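Local coordinates for protein soluble lytic murein transglycosylase (Pseudomonas aeruginosa, PDB 5OHU) that cleaves the glycan strands of bacterial peptidoglycan as a lytic transglycosylase, turning the polymer over both from strand ends and from within strands, at residues 581-586 against 596-601; 180-185 against 238-243; 375-380 against 387-392. All coordinates share one frame; numbering follows the deposited sequence. Where two conformers were deposited one is given.

Contact 1 of 3, residues 581-586 against 596-601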
loop_
_atom_site.group_PDB
_atom_site.type_symbol
_atom_site.label_atom_id
_atom_site.label_comp_id
_atom_site.label_asym_id
_atom_site.label_seq_id
_atom_site.Cartn_x
_atom_site.Cartn_y
_atom_site.Cartn_z
ATOM N N GLY A 581 -0.097 13.212 18.967
ATOM C CA GLY A 581 -1.477 13.561 19.263
ATOM C C GLY A 581 -2.430 12.411 19.014
ATOM O O GLY A 581 -3.291 12.109 19.846
ATOM N N ARG A 582 -2.289 11.753 17.861
ATOM C CA ARG A 582 -3.101 10.577 17.587
ATOM C C ARG A 582 -2.937 9.521 18.676
ATOM O O ARG A 582 -3.910 8.864 19.060
ATOM C CB ARG A 582 -2.740 9.992 16.230
ATOM C CG ARG A 582 -3.393 10.697 15.083
ATOM C CD ARG A 582 -4.832 10.286 14.963
ATOM N NE ARG A 582 -5.364 10.684 13.667
ATOM C CZ ARG A 582 -6.325 11.581 13.496
ATOM N NH1 ARG A 582 -6.874 12.169 14.549
ATOM N NH2 ARG A 582 -6.747 11.880 12.273
ATOM N N VAL A 583 -1.712 9.332 19.177
ATOM C CA VAL A 583 -1.496 8.295 20.180
ATOM C C VAL A 583 -2.190 8.659 21.486
ATOM O O VAL A 583 -2.862 7.821 22.093
ATOM C CB VAL A 583 0.004 8.027 20.379
ATOM C CG1 VAL A 583 0.219 7.016 21.507
ATOM C CG2 VAL A 583 0.606 7.512 19.072
ATOM N N ARG A 584 -2.076 9.918 21.924
ATOM C CA ARG A 584 -2.802 10.337 23.120
ATOM C C ARG A 584 -4.306 10.135 22.949
ATOM O O ARG A 584 -4.998 9.737 23.892
ATOM C CB ARG A 584 -2.467 11.792 23.457
ATOM C CG ARG A 584 -1.033 11.971 23.948
ATOM C CD ARG A 584 -0.715 13.399 24.400
ATOM N NE ARG A 584 -0.312 14.274 23.297
ATOM C CZ ARG A 584 -1.062 15.260 22.819
ATOM N NH1 ARG A 584 -2.255 15.502 23.353
ATOM N NH2 ARG A 584 -0.622 16.004 21.812
ATOM N N GLN A 585 -4.830 10.380 21.743
ATOM C CA GLN A 585 -6.241 10.095 21.496
ATOM C C GLN A 585 -6.546 8.613 21.667
ATOM O O GLN A 585 -7.600 8.249 22.200
ATOM C CB GLN A 585 -6.648 10.542 20.093
ATOM C CG GLN A 585 -6.597 12.038 19.867
ATOM C CD GLN A 585 -7.330 12.453 18.608
ATOM O OE1 GLN A 585 -6.974 12.040 17.502
ATOM N NE2 GLN A 585 -8.363 13.273 18.770
ATOM N N TRP A 586 -5.642 7.741 21.210
ATOM C CA TRP A 586 -5.859 6.307 21.350
ATOM C C TRP A 586 -5.667 5.813 22.780
ATOM O O TRP A 586 -5.913 4.637 23.055
ATOM C CB TRP A 586 -4.932 5.554 20.408
ATOM C CG TRP A 586 -5.122 5.926 18.972
ATOM C CD1 TRP A 586 -6.228 6.487 18.411
ATOM C CD2 TRP A 586 -4.174 5.764 17.911
ATOM N NE1 TRP A 586 -6.034 6.673 17.063
ATOM C CE2 TRP A 586 -4.780 6.243 16.730
ATOM C CE3 TRP A 586 -2.874 5.258 17.842
ATOM C CZ2 TRP A 586 -4.123 6.247 15.496
ATOM C CZ3 TRP A 586 -2.226 5.253 16.613
ATOM C CH2 TRP A 586 -2.851 5.741 15.459
ATOM N N ASP A 596 -1.136 -5.902 24.278
ATOM C CA ASP A 596 -1.520 -6.573 23.037
ATOM C C ASP A 596 -2.930 -6.170 22.592
ATOM O O ASP A 596 -3.181 -6.040 21.385
ATOM C CB ASP A 596 -1.375 -8.097 23.177
ATOM C CG ASP A 596 -2.166 -8.670 24.339
ATOM O OD1 ASP A 596 -2.748 -7.894 25.121
ATOM O OD2 ASP A 596 -2.203 -9.913 24.478
ATOM N N VAL A 597 -3.845 -5.925 23.537
ATOM C CA VAL A 597 -5.146 -5.372 23.179
ATOM C C VAL A 597 -4.988 -3.980 22.567
ATOM O O VAL A 597 -5.614 -3.650 21.550
ATOM C CB VAL A 597 -6.081 -5.341 24.405
ATOM C CG1 VAL A 597 -7.389 -4.571 24.061
ATOM C CG2 VAL A 597 -6.412 -6.744 24.884
ATOM N N TRP A 598 -4.171 -3.131 23.192
ATOM C CA TRP A 598 -4.001 -1.773 22.677
ATOM C C TRP A 598 -3.478 -1.788 21.251
ATOM O O TRP A 598 -3.995 -1.072 20.387
ATOM C CB TRP A 598 -3.061 -0.955 23.561
ATOM C CG TRP A 598 -3.043 0.496 23.115
ATOM C CD1 TRP A 598 -3.960 1.464 23.440
ATOM C CD2 TRP A 598 -2.089 1.128 22.241
ATOM N NE1 TRP A 598 -3.625 2.658 22.830
ATOM C CE2 TRP A 598 -2.477 2.478 22.101
ATOM C CE3 TRP A 598 -0.930 0.692 21.592
ATOM C CZ2 TRP A 598 -1.758 3.383 21.330
ATOM C CZ3 TRP A 598 -0.216 1.597 20.820
ATOM C CH2 TRP A 598 -0.639 2.924 20.693
ATOM N N ILE A 599 -2.459 -2.610 20.981
ATOM C CA ILE A 599 -1.910 -2.690 19.631
ATOM C C ILE A 599 -2.969 -3.182 18.665
ATOM O O ILE A 599 -3.149 -2.624 17.575
ATOM C CB ILE A 599 -0.669 -3.602 19.595
ATOM C CG1 ILE A 599 0.532 -2.897 20.227
ATOM C CG2 ILE A 599 -0.309 -3.908 18.150
ATOM C CD1 ILE A 599 1.508 -3.873 20.865
ATOM N N GLU A 600 -3.682 -4.241 19.052
ATOM C CA GLU A 600 -4.665 -4.842 18.165
ATOM C C GLU A 600 -5.778 -3.866 17.812
ATOM O O GLU A 600 -6.369 -3.965 16.728
ATOM C CB GLU A 600 -5.276 -6.085 18.810
ATOM C CG GLU A 600 -5.997 -6.950 17.806
ATOM C CD GLU A 600 -5.092 -7.330 16.652
ATOM O OE1 GLU A 600 -3.991 -7.898 16.939
ATOM O OE2 GLU A 600 -5.451 -7.007 15.485
ATOM N N THR A 601 -6.085 -2.919 18.705
ATOM C CA THR A 601 -7.211 -2.017 18.504
ATOM C C THR A 601 -6.766 -0.634 18.067
ATOM O O THR A 601 -7.550 0.314 18.147
ATOM C CB THR A 601 -8.082 -1.919 19.762
ATOM O OG1 THR A 601 -7.312 -1.396 20.854
ATOM C CG2 THR A 601 -8.641 -3.306 20.160
#

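Contact 2 of 3, residues 180-185 against 238-243. With PO4 (phosphate ion), chain B.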
loop_
_atom_site.group_PDB
_atom_site.type_symbol
_atom_site.label_atom_id
_atom_site.label_comp_id
_atom_site.label_asym_id
_atom_site.label_seq_id
_atom_site.Cartn_x
_atom_site.Cartn_y
_atom_site.Cartn_z
ATOM N N LYS A 180 -27.611 5.822 -15.892
ATOM C CA LYS A 180 -26.158 5.653 -15.958
ATOM C C LYS A 180 -25.419 6.964 -15.716
ATOM O O LYS A 180 -24.319 6.956 -15.150
ATOM C CB LYS A 180 -25.751 5.069 -17.311
ATOM C CG LYS A 180 -26.355 3.709 -17.580
ATOM C CD LYS A 180 -26.106 3.300 -19.013
ATOM C CE LYS A 180 -26.659 1.924 -19.303
ATOM N NZ LYS A 180 -26.694 1.681 -20.771
ATOM N N VAL A 181 -25.985 8.093 -16.148
ATOM C CA VAL A 181 -25.446 9.386 -15.739
ATOM C C VAL A 181 -25.494 9.509 -14.224
ATOM O O VAL A 181 -24.516 9.908 -13.578
ATOM C CB VAL A 181 -26.218 10.536 -16.411
ATOM C CG1 VAL A 181 -25.566 11.884 -16.064
ATOM C CG2 VAL A 181 -26.279 10.327 -17.912
ATOM N N TRP A 182 -26.641 9.156 -13.641
ATOM C CA TRP A 182 -26.813 9.227 -12.196
ATOM C C TRP A 182 -25.789 8.368 -11.456
ATOM O O TRP A 182 -25.142 8.841 -10.516
ATOM C CB TRP A 182 -28.239 8.815 -11.828
ATOM C CG TRP A 182 -28.520 8.894 -10.348
ATOM C CD1 TRP A 182 -28.524 7.855 -9.469
ATOM C CD2 TRP A 182 -28.819 10.071 -9.586
ATOM N NE1 TRP A 182 -28.819 8.310 -8.200
ATOM C CE2 TRP A 182 -29.009 9.665 -8.246
ATOM C CE3 TRP A 182 -28.958 11.423 -9.906
ATOM C CZ2 TRP A 182 -29.328 10.569 -7.223
ATOM C CZ3 TRP A 182 -29.271 12.322 -8.890
ATOM C CH2 TRP A 182 -29.457 11.891 -7.566
ATOM N N LYS A 183 -25.623 7.101 -11.868
ATOM C CA LYS A 183 -24.616 6.256 -11.231
ATOM C C LYS A 183 -23.249 6.913 -11.242
ATOM O O LYS A 183 -22.519 6.871 -10.243
ATOM C CB LYS A 183 -24.471 4.912 -11.935
ATOM C CG LYS A 183 -25.318 3.745 -11.534
ATOM C CD LYS A 183 -26.564 3.723 -12.313
ATOM C CE LYS A 183 -27.255 2.375 -12.192
ATOM N NZ LYS A 183 -27.206 1.927 -10.761
ATOM N N ARG A 184 -22.850 7.471 -12.383
ATOM C CA ARG A 184 -21.511 8.031 -12.436
ATOM C C ARG A 184 -21.419 9.281 -11.575
ATOM O O ARG A 184 -20.392 9.534 -10.936
ATOM C CB ARG A 184 -21.102 8.334 -13.879
ATOM C CG ARG A 184 -19.607 8.611 -13.974
ATOM C CD ARG A 184 -19.187 9.152 -15.315
ATOM N NE ARG A 184 -17.754 9.373 -15.332
ATOM C CZ ARG A 184 -17.086 9.963 -16.322
ATOM N NH1 ARG A 184 -17.717 10.402 -17.405
ATOM N NH2 ARG A 184 -15.778 10.111 -16.221
ATOM N N LEU A 185 -22.483 10.078 -11.552
ATOM C CA LEU A 185 -22.544 11.219 -10.647
ATOM C C LEU A 185 -22.256 10.786 -9.218
ATOM O O LEU A 185 -21.432 11.391 -8.528
ATOM C CB LEU A 185 -23.918 11.876 -10.775
ATOM C CG LEU A 185 -24.418 13.033 -9.905
ATOM C CD1 LEU A 185 -23.327 13.920 -9.418
ATOM C CD2 LEU A 185 -25.397 13.846 -10.753
ATOM N N ALA A 238 -33.046 8.901 -1.572
ATOM C CA ALA A 238 -32.373 7.887 -0.769
ATOM C C ALA A 238 -30.906 7.757 -1.143
ATOM O O ALA A 238 -30.068 7.524 -0.268
ATOM C CB ALA A 238 -33.066 6.529 -0.922
ATOM N N ASP A 239 -30.580 7.887 -2.433
ATOM C CA ASP A 239 -29.179 7.890 -2.851
ATOM C C ASP A 239 -28.445 9.107 -2.306
ATOM O O ASP A 239 -27.318 8.994 -1.812
ATOM C CB ASP A 239 -29.094 7.861 -4.377
ATOM C CG ASP A 239 -28.954 6.460 -4.926
ATOM O OD1 ASP A 239 -28.313 5.617 -4.267
ATOM O OD2 ASP A 239 -29.496 6.202 -6.019
ATOM N N VAL A 240 -29.063 10.284 -2.384
ATOM C CA VAL A 240 -28.434 11.471 -1.816
ATOM C C VAL A 240 -28.128 11.252 -0.343
ATOM O O VAL A 240 -26.997 11.452 0.115
ATOM C CB VAL A 240 -29.319 12.706 -2.033
ATOM C CG1 VAL A 240 -28.763 13.888 -1.236
ATOM C CG2 VAL A 240 -29.351 13.025 -3.524
ATOM N N VAL A 241 -29.130 10.800 0.410
ATOM C CA VAL A 241 -28.980 10.669 1.853
ATOM C C VAL A 241 -27.959 9.590 2.189
ATOM O O VAL A 241 -27.114 9.773 3.073
ATOM C CB VAL A 241 -30.355 10.406 2.489
ATOM C CG1 VAL A 241 -30.211 9.902 3.916
ATOM C CG2 VAL A 241 -31.180 11.690 2.438
ATOM N N GLY A 242 -27.986 8.475 1.463
ATOM C CA GLY A 242 -27.060 7.398 1.773
ATOM C C GLY A 242 -25.619 7.801 1.555
ATOM O O GLY A 242 -24.740 7.468 2.358
ATOM N N LEU A 243 -25.357 8.530 0.465
ATOM C CA LEU A 243 -24.015 9.048 0.232
ATOM C C LEU A 243 -23.593 9.961 1.372
ATOM O O LEU A 243 -22.474 9.849 1.898
ATOM C CB LEU A 243 -23.955 9.785 -1.110
ATOM C CG LEU A 243 -22.542 10.225 -1.515
ATOM C CD1 LEU A 243 -22.322 9.942 -2.986
ATOM C CD2 LEU A 243 -22.343 11.693 -1.227
HETATM P P PO4 B . -15.038 12.207 -19.408
HETATM O O1 PO4 B . -14.818 13.696 -19.407
HETATM O O2 PO4 B . -14.385 11.603 -18.193
HETATM O O3 PO4 B . -16.523 11.935 -19.422
HETATM O O4 PO4 B . -14.420 11.600 -20.644
#

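Contact 3 of 3, residues 375-380 against 387-392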
loop_
_atom_site.group_PDB
_atom_site.type_symbol
_atom_site.label_atom_id
_atom_site.label_comp_id
_atom_site.label_asym_id
_atom_site.label_seq_id
_atom_site.Cartn_x
_atom_site.Cartn_y
_atom_site.Cartn_z
ATOM N N TYR A 375 2.689 -12.223 16.024
ATOM C CA TYR A 375 1.796 -13.051 16.828
ATOM C C TYR A 375 2.450 -14.363 17.276
ATOM O O TYR A 375 2.039 -14.931 18.295
ATOM C CB TYR A 375 0.505 -13.329 16.047
ATOM C CG TYR A 375 -0.293 -12.066 15.763
ATOM C CD1 TYR A 375 -1.031 -11.444 16.773
ATOM C CD2 TYR A 375 -0.289 -11.476 14.493
ATOM C CE1 TYR A 375 -1.740 -10.266 16.538
ATOM C CE2 TYR A 375 -1.009 -10.305 14.248
ATOM C CZ TYR A 375 -1.740 -9.714 15.269
ATOM O OH TYR A 375 -2.447 -8.557 15.018
ATOM N N GLY A 376 3.442 -14.870 16.539
ATOM C CA GLY A 376 4.216 -15.990 17.056
ATOM C C GLY A 376 5.031 -15.612 18.283
ATOM O O GLY A 376 5.113 -16.378 19.242
ATOM N N PHE A 377 5.637 -14.423 18.273
ATOM C CA PHE A 377 6.313 -13.918 19.466
ATOM C C PHE A 377 5.348 -13.810 20.644
ATOM O O PHE A 377 5.664 -14.239 21.758
ATOM C CB PHE A 377 6.960 -12.560 19.174
ATOM C CG PHE A 377 8.178 -12.643 18.285
ATOM C CD1 PHE A 377 9.320 -13.322 18.704
ATOM C CD2 PHE A 377 8.181 -12.042 17.043
ATOM C CE1 PHE A 377 10.458 -13.382 17.877
ATOM C CE2 PHE A 377 9.276 -12.103 16.219
ATOM C CZ PHE A 377 10.420 -12.767 16.623
ATOM N N LEU A 378 4.157 -13.239 20.411
ATOM C CA LEU A 378 3.168 -13.124 21.480
ATOM C C LEU A 378 2.794 -14.491 22.039
ATOM O O LEU A 378 2.723 -14.667 23.256
ATOM C CB LEU A 378 1.916 -12.407 20.980
ATOM C CG LEU A 378 1.937 -10.906 20.700
ATOM C CD1 LEU A 378 0.528 -10.394 20.862
ATOM C CD2 LEU A 378 2.908 -10.129 21.614
ATOM N N ALA A 379 2.541 -15.473 21.165
ATOM C CA ALA A 379 2.222 -16.813 21.652
ATOM C C ALA A 379 3.356 -17.375 22.500
ATOM O O ALA A 379 3.117 -17.947 23.573
ATOM C CB ALA A 379 1.917 -17.750 20.478
ATOM N N ALA A 380 4.603 -17.243 22.031
ATOM C CA ALA A 380 5.724 -17.756 22.815
ATOM C C ALA A 380 5.834 -17.023 24.146
ATOM O O ALA A 380 6.085 -17.642 25.188
ATOM C CB ALA A 380 7.022 -17.635 22.028
ATOM N N TYR A 387 11.929 -17.665 22.035
ATOM C CA TYR A 387 11.499 -17.338 20.678
ATOM C C TYR A 387 12.193 -18.227 19.645
ATOM O O TYR A 387 13.287 -18.747 19.868
ATOM C CB TYR A 387 11.804 -15.880 20.346
ATOM C CG TYR A 387 11.146 -14.873 21.258
ATOM C CD1 TYR A 387 9.855 -15.077 21.743
ATOM C CD2 TYR A 387 11.809 -13.705 21.620
ATOM C CE1 TYR A 387 9.249 -14.150 22.576
ATOM C CE2 TYR A 387 11.208 -12.769 22.441
ATOM C CZ TYR A 387 9.927 -12.995 22.914
ATOM O OH TYR A 387 9.335 -12.068 23.736
ATOM N N LYS A 388 11.551 -18.374 18.486
ATOM C CA LYS A 388 12.139 -19.063 17.334
ATOM C C LYS A 388 12.961 -18.054 16.531
ATOM O O LYS A 388 12.397 -17.162 15.892
ATOM C CB LYS A 388 11.036 -19.684 16.478
ATOM C CG LYS A 388 11.486 -20.726 15.454
ATOM C CD LYS A 388 10.362 -21.015 14.452
ATOM C CE LYS A 388 10.608 -22.293 13.648
ATOM N NZ LYS A 388 11.826 -22.216 12.786
ATOM N N LEU A 389 14.293 -18.187 16.556
ATOM C CA LEU A 389 15.189 -17.197 15.951
ATOM C C LEU A 389 16.229 -17.833 15.031
ATOM O O LEU A 389 17.398 -17.437 15.035
ATOM C CB LEU A 389 15.897 -16.379 17.024
ATOM C CG LEU A 389 14.972 -15.723 18.037
ATOM C CD1 LEU A 389 15.765 -14.981 19.103
ATOM C CD2 LEU A 389 14.031 -14.808 17.307
ATOM N N GLY A 390 15.832 -18.802 14.209
ATOM C CA GLY A 390 16.778 -19.438 13.303
ATOM C C GLY A 390 17.153 -18.623 12.075
ATOM O O GLY A 390 16.279 -18.245 11.290
ATOM N N ASN A 391 18.452 -18.365 11.890
ATOM C CA ASN A 391 18.975 -17.563 10.778
ATOM C C ASN A 391 19.545 -18.513 9.727
ATOM O O ASN A 391 20.710 -18.915 9.801
ATOM C CB ASN A 391 20.025 -16.579 11.287
ATOM C CG ASN A 391 20.623 -15.713 10.188
ATOM O OD1 ASN A 391 20.158 -15.707 9.044
ATOM N ND2 ASN A 391 21.660 -14.963 10.541
ATOM N N ARG A 392 18.726 -18.846 8.730
ATOM C CA ARG A 392 19.016 -19.918 7.775
ATOM C C ARG A 392 19.038 -19.383 6.346
ATOM O O ARG A 392 17.973 -19.211 5.726
ATOM C CB ARG A 392 17.971 -21.030 7.933
ATOM C CG ARG A 392 17.787 -22.010 6.771
ATOM C CD ARG A 392 19.036 -22.812 6.435
ATOM N NE ARG A 392 18.757 -23.794 5.387
ATOM C CZ ARG A 392 19.686 -24.441 4.685
ATOM N NH1 ARG A 392 19.327 -25.314 3.751
ATOM N NH2 ARG A 392 20.975 -24.213 4.910
#

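Contact 1 of 3, residues 581-586 against 596-601
A buried contact between helix 580-586 and helix 595-600 joins two neighbouring helices near the end of the chain, and the indole of Trp598 spans the gap to Trp586 and Val583. The nitrogen NE1 of Trp598 donates to the backbone oxygen O of Trp586 at 3.0 Å, with an N-H...O angle of 153°. The oxygen lies close to the indole plane, yet the donor stands well above the carbonyl plane, so the N-H comes in over the face of the carbonyl group and not along a lone pair. The first torsion of Trp598 (chi1 -173°) turns the ring off its own helix toward 581-586. Both segments fall within the transglycosylase SLT family region, of the lysozyme clan, and tryptophan suits this interior because one flat group supplies both a polar N-H and a broad apolar surface. Its benzo carbon CZ2 lies 4.0 Å from CB of Trp586 and near the edge of that residue's indole, the two side chains crossing at about a right angle. Beta-branched Val583 adds a methyl against the Trp598 ring, CG1 of Val583 being 4.1 Å from CZ2 of Trp598. Arg319 is a second donor to Trp586 O and also bonds Thr601 OG1, linking the end of helix 580-586 and the residue just after helix 595-600 to helix 307-319, while Phe639 meets the Trp598 ring edge-to-face.

Contact 2 of 3, residues 180-185 against 238-243
Trp182 gives its indole N-H to the carboxylate of Asp239 from above the carboxylate plane, and not along an in-plane direction. NE1 of Trp182 lies 3.1 Å from OD2 of Asp239, and the N-H...O angle of 161° is nearly straight. On the donor's side the fit is regular, since OD2 sits close to the indole plane; on the acceptor's side it is tilted, the donor standing 44° out of the carboxylate plane. The two side chains run past one another in opposite directions.

The first torsion of Trp182 (chi1 -179°) carries the ring out from helix 178-190 toward helix 235-251, and chi2 turns its nitrogen-bearing edge to Asp239. Along that same edge, CZ2 of Trp182 is 3.9 Å from CB of Asp239. Farther round the rim, CH2 of Trp182 rests 4.2 Å from CG2 of Val240, whose short branched chain offers a methyl without crowding the ring. Helix 208-219 packs on both Trp182 and Val240; this region of the chain is built of successive helices.

Arg184 stretches in another direction, its extended chain ending at a phosphate probably from the crystallisation liquor. NH1 of Arg184 meets O3 of that phosphate at 2.8 Å, and NH2 meets O2 at the same distance, a two-pronged grip in the guanidinium plane.

Asp239 has its oxygens divided: OD2 takes the neutral indole, while OD1 pairs with the charged Lys186. Lys186 and the indole N-H would favour a charged Asp239, whereas Glu273, close to OD1, and a second phosphate about 3 Å from the Asp239 side chain at the nearest atoms, probably also from the liquor, would pull the other way; the structure does not settle the protonation.

Contact 3 of 3, residues 375-380 against 387-392
Helix 374-383 is followed by a chain without regular secondary structure that folds back beside it, bringing the CA atoms of Ala380 and Tyr387 within 6.2 Å of each other. Across this turn Phe377 and Tyr387 form a T-shaped (edge-to-face) pair, with planes at 86° and ring centroids 5.0 Å apart. Phe377 supplies the edge: its CD1 stands over one face of the tyrosine ring, toward the rim, 3.5 Å from CG of Tyr387. Having CG anti to the carbonyl carbon (chi1 -72°) swings the phenyl group off the helix toward the returning chain. Ala380, one helical turn on, meets the same tyrosine differently, its CB lying in the ring plane at the edge, 3.8 Å from CD1 of Tyr387. A methyl is small enough to let the ring lie this close to the helix. Leu389 then adds a branch to the edge of the phenylalanine, CD2 of Leu389 being 3.9 Å from CE1 of Phe377. Helix 605-624 backs the cluster, Val619 touching both rings and Ile620 touching Leu389. Tyrosine suits a partly exposed place because the face of its ring receives the phenyl edge while its hydroxyl is hydrogen-bonded to the backbone N of Ile631. Between the two segments the attraction is therefore one of dispersion and of the weakly positive C-H edge of Phe377 toward the electron-rich face of Tyr387.

How the contacts relate
From the N terminus, contact 2 comes first, closing a loop of 52 residues, about half of them helical, between helices 178-190 and 235-251. Contact 3 follows with a short loop of six residues, where the chain leaving helix 374-383 turns back on it. Contact 1 comes last, closing nine residues between helices 580-586 and 595-600. The three are in series, none nested or crossed. Contact 2 stands apart, its centre about 50 Å from that of contact 3, on opposite sides of the chain's centre. Contacts 1 and 3 touch: Tyr375 OH and Glu600 OE1 are 2.6 Å apart, a probable hydrogen bond, and Leu378 packs on Asp596, tying helix 374-383 to the transglycosylase SLT region.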